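Local coordinates for protein complement factor MASP-3 (Homo sapiens, PDB 3DEM) that probably serves as a modular serine protease of the complement lectin pathway, recognising mannan-binding lectin and ficolins through its calcium-binding CUB and EGF domains, at residues A[103-106]-A[107-111]; A[139-143]-A[144-148]. All blocks are in the same frame, centred on the assembly; numbering follows the deposited sequence.

Contact 1. Residues A[103-106]-A[107-111]. With CA (calcium ion), chain E.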
ATOM      1  N   PHE A 103      17.357 -22.448  29.788  1.00 41.18           N
ATOM      2  CA  PHE A 103      18.666 -22.991  30.146  1.00 41.61           C
ATOM      3  C   PHE A 103      18.960 -24.307  29.434  1.00 41.74           C
ATOM      4  O   PHE A 103      20.104 -24.747  29.378  1.00 41.75           O
ATOM      5  CB  PHE A 103      18.765 -23.189  31.666  1.00 41.80           C
ATOM      6  CG  PHE A 103      18.697 -21.908  32.456  1.00 42.33           C
ATOM      7  CD1 PHE A 103      17.474 -21.307  32.730  1.00 42.58           C
ATOM      8  CD2 PHE A 103      19.857 -21.308  32.928  1.00 42.65           C
ATOM      9  CE1 PHE A 103      17.410 -20.127  33.458  1.00 42.79           C
ATOM     10  CE2 PHE A 103      19.802 -20.127  33.658  1.00 42.87           C
ATOM     11  CZ  PHE A 103      18.578 -19.536  33.923  1.00 42.83           C
ATOM     12  N   SER A 104      17.922 -24.930  28.892  1.00 42.04           N
ATOM     13  CA  SER A 104      18.050 -26.268  28.328  1.00 42.27           C
ATOM     14  C   SER A 104      18.064 -26.273  26.801  1.00 42.37           C
ATOM     15  O   SER A 104      17.011 -26.361  26.168  1.00 42.22           O
ATOM     16  CB  SER A 104      16.913 -27.161  28.836  1.00 42.26           C
ATOM     17  OG  SER A 104      17.111 -28.509  28.442  1.00 42.35           O
ATOM     18  N   ASN A 105      19.259 -26.189  26.217  1.00 42.62           N
ATOM     19  CA  ASN A 105      19.406 -26.312  24.766  1.00 42.75           C
ATOM     20  C   ASN A 105      20.197 -27.562  24.359  1.00 42.84           C
ATOM     21  O   ASN A 105      21.197 -27.468  23.640  1.00 42.83           O
ATOM     22  CB  ASN A 105      20.035 -25.050  24.164  1.00 42.81           C
ATOM     23  CG  ASN A 105      19.522 -24.752  22.760  1.00 43.16           C
ATOM     24  OD1 ASN A 105      18.492 -25.280  22.336  1.00 43.83           O
ATOM     25  ND2 ASN A 105      20.233 -23.896  22.037  1.00 43.16           N
ATOM     26  N   GLU A 106      19.742 -28.724  24.834  1.00 42.83           N
ATOM     27  CA  GLU A 106      20.293 -30.021  24.435  1.00 42.75           C
ATOM     28  C   GLU A 106      20.363 -30.133  22.908  1.00 42.83           C
ATOM     29  O   GLU A 106      21.455 -30.180  22.328  1.00 42.76           O
ATOM     30  CB  GLU A 106      19.432 -31.158  24.993  1.00 42.80           C
ATOM     31  CG  GLU A 106      19.297 -31.185  26.513  1.00 42.71           C
ATOM     32  CD  GLU A 106      20.384 -31.999  27.192  1.00 43.17           C
ATOM     33  OE1 GLU A 106      21.565 -31.870  26.802  1.00 43.74           O
ATOM     34  OE2 GLU A 106      20.061 -32.771  28.124  1.00 42.89           O
ATOM     35  N   GLU A 107      19.192 -30.175  22.268  1.00 42.73           N
ATOM     36  CA  GLU A 107      19.099 -30.136  20.808  1.00 42.55           C
ATOM     37  C   GLU A 107      19.514 -28.764  20.313  1.00 42.50           C
ATOM     38  O   GLU A 107      19.303 -27.765  21.002  1.00 42.70           O
ATOM     39  CB  GLU A 107      17.675 -30.416  20.334  1.00 42.42           C
ATOM     40  CG  GLU A 107      17.084 -31.734  20.783  1.00 42.53           C
ATOM     41  CD  GLU A 107      15.736 -31.998  20.132  1.00 42.60           C
ATOM     42  OE1 GLU A 107      15.581 -31.658  18.939  1.00 42.88           O
ATOM     43  OE2 GLU A 107      14.835 -32.542  20.807  1.00 42.18           O
ATOM     44  N   ARG A 108      20.085 -28.714  19.111  1.00 42.26           N
ATOM     45  CA  ARG A 108      20.626 -27.473  18.571  1.00 42.04           C
ATOM     46  C   ARG A 108      19.737 -26.826  17.513  1.00 41.81           C
ATOM     47  O   ARG A 108      19.919 -27.026  16.308  1.00 42.04           O
ATOM     48  CB  ARG A 108      22.032 -27.701  18.019  1.00 42.15           C
ATOM     49  CG  ARG A 108      23.144 -27.261  18.962  1.00 42.83           C
ATOM     50  CD  ARG A 108      22.743 -27.381  20.432  1.00 43.35           C
ATOM     51  NE  ARG A 108      23.813 -26.912  21.313  1.00 44.08           N
ATOM     52  CZ  ARG A 108      24.039 -25.633  21.604  1.00 44.28           C
ATOM     53  NH1 ARG A 108      23.266 -24.679  21.093  1.00 43.48           N
ATOM     54  NH2 ARG A 108      25.042 -25.307  22.413  1.00 44.19           N
ATOM     55  N   PHE A 109      18.793 -26.023  17.980  1.00 41.07           N
ATOM     56  CA  PHE A 109      17.843 -25.349  17.113  1.00 40.74           C
ATOM     57  C   PHE A 109      18.440 -24.066  16.540  1.00 40.57           C
ATOM     58  O   PHE A 109      19.112 -23.318  17.244  1.00 40.46           O
ATOM     59  CB  PHE A 109      16.556 -25.063  17.888  1.00 40.58           C
ATOM     60  CG  PHE A 109      15.886 -26.302  18.415  1.00 40.62           C
ATOM     61  CD1 PHE A 109      16.027 -26.676  19.744  1.00 40.63           C
ATOM     62  CD2 PHE A 109      15.132 -27.106  17.575  1.00 40.65           C
ATOM     63  CE1 PHE A 109      15.417 -27.819  20.229  1.00 40.54           C
ATOM     64  CE2 PHE A 109      14.520 -28.253  18.051  1.00 40.77           C
ATOM     65  CZ  PHE A 109      14.662 -28.610  19.381  1.00 40.58           C
ATOM     66  N   THR A 110      18.183 -23.813  15.260  1.00 40.46           N
ATOM     67  CA  THR A 110      18.867 -22.743  14.540  1.00 40.39           C
ATOM     68  C   THR A 110      18.144 -21.398  14.573  1.00 40.38           C
ATOM     69  O   THR A 110      18.586 -20.434  13.945  1.00 40.29           O
ATOM     70  CB  THR A 110      19.151 -23.138  13.077  1.00 40.41           C
ATOM     71  OG1 THR A 110      17.936 -23.577  12.455  1.00 40.19           O
ATOM     72  CG2 THR A 110      20.192 -24.253  13.015  1.00 40.25           C
ATOM     73  N   GLY A 111      17.035 -21.337  15.303  1.00 40.27           N
ATOM     74  CA  GLY A 111      16.350 -20.070  15.537  1.00 40.33           C
ATOM     75  C   GLY A 111      15.441 -19.597  14.416  1.00 40.44           C
ATOM     76  O   GLY A 111      14.735 -20.395  13.796  1.00 40.47           O
TER
HETATM   77 CA    CA E5001      15.627 -24.425  25.258  1.00 43.00          CA
HETATM   78  O   HOH W   1      16.590 -25.669  23.629  1.00 41.22           O
HETATM   79  O   HOH W   2      17.574 -22.744  25.585  1.00 35.66           O

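Contact 2. Residues A[139-143]-A[144-148]. With CA (calcium ion), chain D.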
ATOM      1  N   HIS A 139     -10.937   9.830   1.214  1.00 40.53           N
ATOM      2  CA  HIS A 139      -9.816   9.562   0.313  1.00 40.41           C
ATOM      3  C   HIS A 139      -8.619   9.080   1.121  1.00 40.58           C
ATOM      4  O   HIS A 139      -8.119   9.784   2.002  1.00 40.49           O
ATOM      5  CB  HIS A 139      -9.433  10.814  -0.480  1.00 40.38           C
ATOM      6  CG  HIS A 139     -10.579  11.452  -1.206  1.00 40.49           C
ATOM      7  ND1 HIS A 139     -10.906  11.131  -2.506  1.00 40.12           N
ATOM      8  CD2 HIS A 139     -11.472  12.393  -0.815  1.00 40.18           C
ATOM      9  CE1 HIS A 139     -11.951  11.845  -2.883  1.00 40.32           C
ATOM     10  NE2 HIS A 139     -12.315  12.618  -1.875  1.00 40.28           N
ATOM     11  N   ASN A 140      -8.163   7.869   0.826  1.00 40.64           N
ATOM     12  CA  ASN A 140      -7.015   7.308   1.517  1.00 40.57           C
ATOM     13  C   ASN A 140      -5.719   7.655   0.810  1.00 40.57           C
ATOM     14  O   ASN A 140      -5.662   7.687  -0.423  1.00 40.63           O
ATOM     15  CB  ASN A 140      -7.141   5.788   1.625  1.00 40.49           C
ATOM     16  CG  ASN A 140      -6.056   5.172   2.494  1.00 40.53           C
ATOM     17  OD1 ASN A 140      -5.760   5.664   3.581  1.00 40.49           O
ATOM     18  ND2 ASN A 140      -5.466   4.089   2.021  1.00 40.29           N
ATOM     19  N   TYR A 141      -4.680   7.917   1.594  1.00 40.41           N
ATOM     20  CA  TYR A 141      -3.328   8.007   1.061  1.00 40.35           C
ATOM     21  C   TYR A 141      -2.334   7.387   2.044  1.00 40.29           C
ATOM     22  O   TYR A 141      -2.703   6.984   3.149  1.00 40.10           O
ATOM     23  CB  TYR A 141      -2.946   9.452   0.712  1.00 40.31           C
ATOM     24  CG  TYR A 141      -2.876  10.408   1.886  1.00 40.27           C
ATOM     25  CD1 TYR A 141      -1.719  10.524   2.651  1.00 40.41           C
ATOM     26  CD2 TYR A 141      -3.960  11.214   2.212  1.00 40.34           C
ATOM     27  CE1 TYR A 141      -1.651  11.405   3.720  1.00 40.43           C
ATOM     28  CE2 TYR A 141      -3.903  12.097   3.273  1.00 40.41           C
ATOM     29  CZ  TYR A 141      -2.752  12.188   4.024  1.00 40.50           C
ATOM     30  OH  TYR A 141      -2.703  13.068   5.075  1.00 40.65           O
ATOM     31  N   ILE A 142      -1.076   7.309   1.628  1.00 40.27           N
ATOM     32  CA  ILE A 142      -0.042   6.687   2.436  1.00 40.32           C
ATOM     33  C   ILE A 142       0.317   7.576   3.619  1.00 40.27           C
ATOM     34  O   ILE A 142       0.887   8.651   3.447  1.00 40.22           O
ATOM     35  CB  ILE A 142       1.208   6.352   1.577  1.00 40.36           C
ATOM     36  CG1 ILE A 142       0.836   5.347   0.481  1.00 40.27           C
ATOM     37  CG2 ILE A 142       2.340   5.815   2.440  1.00 40.19           C
ATOM     38  CD1 ILE A 142       1.918   5.111  -0.552  1.00 40.33           C
ATOM     39  N   GLY A 143      -0.047   7.128   4.817  1.00 40.24           N
ATOM     40  CA  GLY A 143       0.268   7.861   6.033  1.00 40.36           C
ATOM     41  C   GLY A 143      -0.871   8.686   6.598  1.00 40.42           C
ATOM     42  O   GLY A 143      -0.768   9.205   7.707  1.00 40.61           O
ATOM     43  N   GLY A 144      -1.957   8.817   5.841  1.00 40.47           N
ATOM     44  CA  GLY A 144      -3.122   9.565   6.310  1.00 40.40           C
ATOM     45  C   GLY A 144      -4.364   9.385   5.460  1.00 40.49           C
ATOM     46  O   GLY A 144      -4.487   8.414   4.721  1.00 40.58           O
ATOM     47  N   TYR A 145      -5.297  10.325   5.584  1.00 40.59           N
ATOM     48  CA  TYR A 145      -6.510  10.349   4.768  1.00 40.45           C
ATOM     49  C   TYR A 145      -7.121  11.744   4.848  1.00 40.36           C
ATOM     50  O   TYR A 145      -6.698  12.559   5.661  1.00 40.40           O
ATOM     51  CB  TYR A 145      -7.515   9.295   5.251  1.00 40.46           C
ATOM     52  CG  TYR A 145      -8.260   9.686   6.509  1.00 40.43           C
ATOM     53  CD1 TYR A 145      -9.555  10.186   6.445  1.00 40.42           C
ATOM     54  CD2 TYR A 145      -7.666   9.567   7.759  1.00 40.57           C
ATOM     55  CE1 TYR A 145     -10.240  10.555   7.592  1.00 40.59           C
ATOM     56  CE2 TYR A 145      -8.342   9.928   8.914  1.00 40.52           C
ATOM     57  CZ  TYR A 145      -9.627  10.424   8.823  1.00 40.68           C
ATOM     58  OH  TYR A 145     -10.297  10.783   9.967  1.00 40.53           O
ATOM     59  N   TYR A 146      -8.101  12.021   3.995  1.00 40.38           N
ATOM     60  CA  TYR A 146      -8.864  13.264   4.080  1.00 40.39           C
ATOM     61  C   TYR A 146     -10.266  13.075   3.515  1.00 40.47           C
ATOM     62  O   TYR A 146     -10.534  12.091   2.826  1.00 40.62           O
ATOM     63  CB  TYR A 146      -8.142  14.422   3.377  1.00 40.31           C
ATOM     64  CG  TYR A 146      -8.005  14.269   1.878  1.00 40.26           C
ATOM     65  CD1 TYR A 146      -8.979  14.767   1.014  1.00 40.30           C
ATOM     66  CD2 TYR A 146      -6.896  13.640   1.324  1.00 40.60           C
ATOM     67  CE1 TYR A 146      -8.856  14.634  -0.359  1.00 40.23           C
ATOM     68  CE2 TYR A 146      -6.762  13.494  -0.048  1.00 40.36           C
ATOM     69  CZ  TYR A 146      -7.744  13.995  -0.886  1.00 40.57           C
ATOM     70  OH  TYR A 146      -7.603  13.856  -2.250  1.00 40.07           O
ATOM     71  N   CYS A 147     -11.151  14.020   3.817  1.00 40.47           N
ATOM     72  CA  CYS A 147     -12.523  13.994   3.330  1.00 40.44           C
ATOM     73  C   CYS A 147     -12.728  15.045   2.244  1.00 40.42           C
ATOM     74  O   CYS A 147     -12.011  16.044   2.188  1.00 40.49           O
ATOM     75  CB  CYS A 147     -13.507  14.264   4.474  1.00 40.44           C
ATOM     76  SG  CYS A 147     -13.303  13.253   5.968  1.00 40.20           S
ATOM     77  N   SER A 148     -13.708  14.810   1.380  1.00 40.29           N
ATOM     78  CA  SER A 148     -14.148  15.819   0.422  1.00 40.43           C
ATOM     79  C   SER A 148     -15.664  15.709   0.254  1.00 40.51           C
ATOM     80  O   SER A 148     -16.291  14.802   0.808  1.00 40.48           O
ATOM     81  CB  SER A 148     -13.426  15.673  -0.923  1.00 40.37           C
ATOM     82  OG  SER A 148     -14.034  14.681  -1.731  1.00 40.11           O
TER
HETATM   83 CA    CA D3001      -4.004   5.861   4.958  1.00 38.45          CA
HETATM   84  O   HOH W   3      -4.711  14.745   5.011  1.00 41.83           O
HETATM   85  O   HOH W   4      -2.799   6.250   6.981  1.00 39.87           O

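Contact 1. Residues A[103-106]-A[107-111]
Asn105 turns its amide back against Glu107 and Phe109, two and four residues further on. As modelled, the amide oxygen reaches the rim of the Phe109 ring, with OD1 3.8 Å from CD1 and near the ring plane; the two planes differ by just 22°, so the groups meet edge-on without stacking. The ring sits in a buried position where Tyr21, Glu49 and Arg74 also touch it. Asn105 is likewise buried.

The solvent side is looser. Glu106, Glu107 and Arg108 are exposed, and Arg108 bends at chi2 (30°) to bring its end back over the backbone. There Asn105 O lies over one guanidinium face, 3.5 Å from Arg108 NE, while Asn105 ND2 and Arg108 NH1, both donors, sit 3.3 Å apart; the amide and guanidinium planes are 56° apart. Asn105 OD1 in turn faces another acceptor, Glu107 O, at 2.9 Å. Both pairings leave the orientation of the amide uncertain.

No hydrogen bond links 103-106 to 107-111. Ser104 O binds the calcium ion at 2.5 Å, and Glu49, Asp57 and Asp102 complete the protein ligands of this calcium-binding CUB site. At the other end Phe109 is buried, and backbone bonds join it to Tyr21 and Gly111 to Asn47, whose OD1 also accepts from Thr110 N. The chemistry thus implies a loop whose firm polar ties run to the metal and to neighbouring residues, not across itself.

Contact 2. Residues A[139-143]-A[144-148]
Gly144 O is gripped twice, by the calcium ion at 2.6 Å and by the backbone N-H of Tyr141 at 3.2 Å. That N-H arrives 39° above the carbonyl plane, so it does not use a lone pair. Tyr141 O joins the same metal at 2.5 Å, and the shared cation probably offsets the repulsion between the two carbonyl oxygens. The return bond from Gly144 N to Tyr141 O is weak. Water 4, Asn140, Asp120, Val121 and Glu123 complete the site.

Between these ends the chain makes a type II turn, with Gly143 at positive phi. Tyr141 holds CG between its backbone N and carbonyl carbon (chi1 65°), which folds the ring back over Gly144. The glycine CA lies over the ring face, 3.8 Å from its centroid, a CH-pi contact that the absence of a side chain makes possible. Water 3 links the phenol OH to Tyr145 O. One ring edge of Tyr141 meets that of Tyr146, CE2 to CD2.

Further along, His139 and Tyr146 exchange backbone hydrogen bonds. On the face carrying His139, Tyr141 and Tyr146, His139 CB sits over the Tyr146 ring, 3.8 Å from its centroid. The imidazole continues past that ring, nearly parallel but barely overlapping it, and donates from NE2 to Ser148 OG at 2.7 Å, with the oxygen in the ring plane and the N-H angle 163°. His139 ND1 is hydrogen-bonded to Tyr42 OH of the second subunit, and Phe9 of that subunit meets the rings of Tyr141 and Tyr146.

Antiparallel pairing, a type II turn with Gly143 and Gly144, carbonyl ligands and the Cys134-Cys147 disulfide are characteristic of the major beta hairpin of a calcium-binding EGF domain.

In the fold
Contacts 1 and 2 are separate calcium-bound elements met in series along the chain, the first in the N-terminal CUB domain and the second in the EGF domain that follows. Their centres lie 48 Å apart and their nearest atoms about 31 Å apart, so neither can touch the other's ion within this chain. Position differs too: the centre of contact 1 is 48 Å from the chain centre, that of contact 2 only 12 Å. The dimer gives them common ground, since both meet the second subunit. Thr110 packs on Phe151 of that subunit, whereas the 139-148 hairpin receives its Phe9, Tyr42 and His115, consistent with a CUB domain packing against the partner's EGF domain.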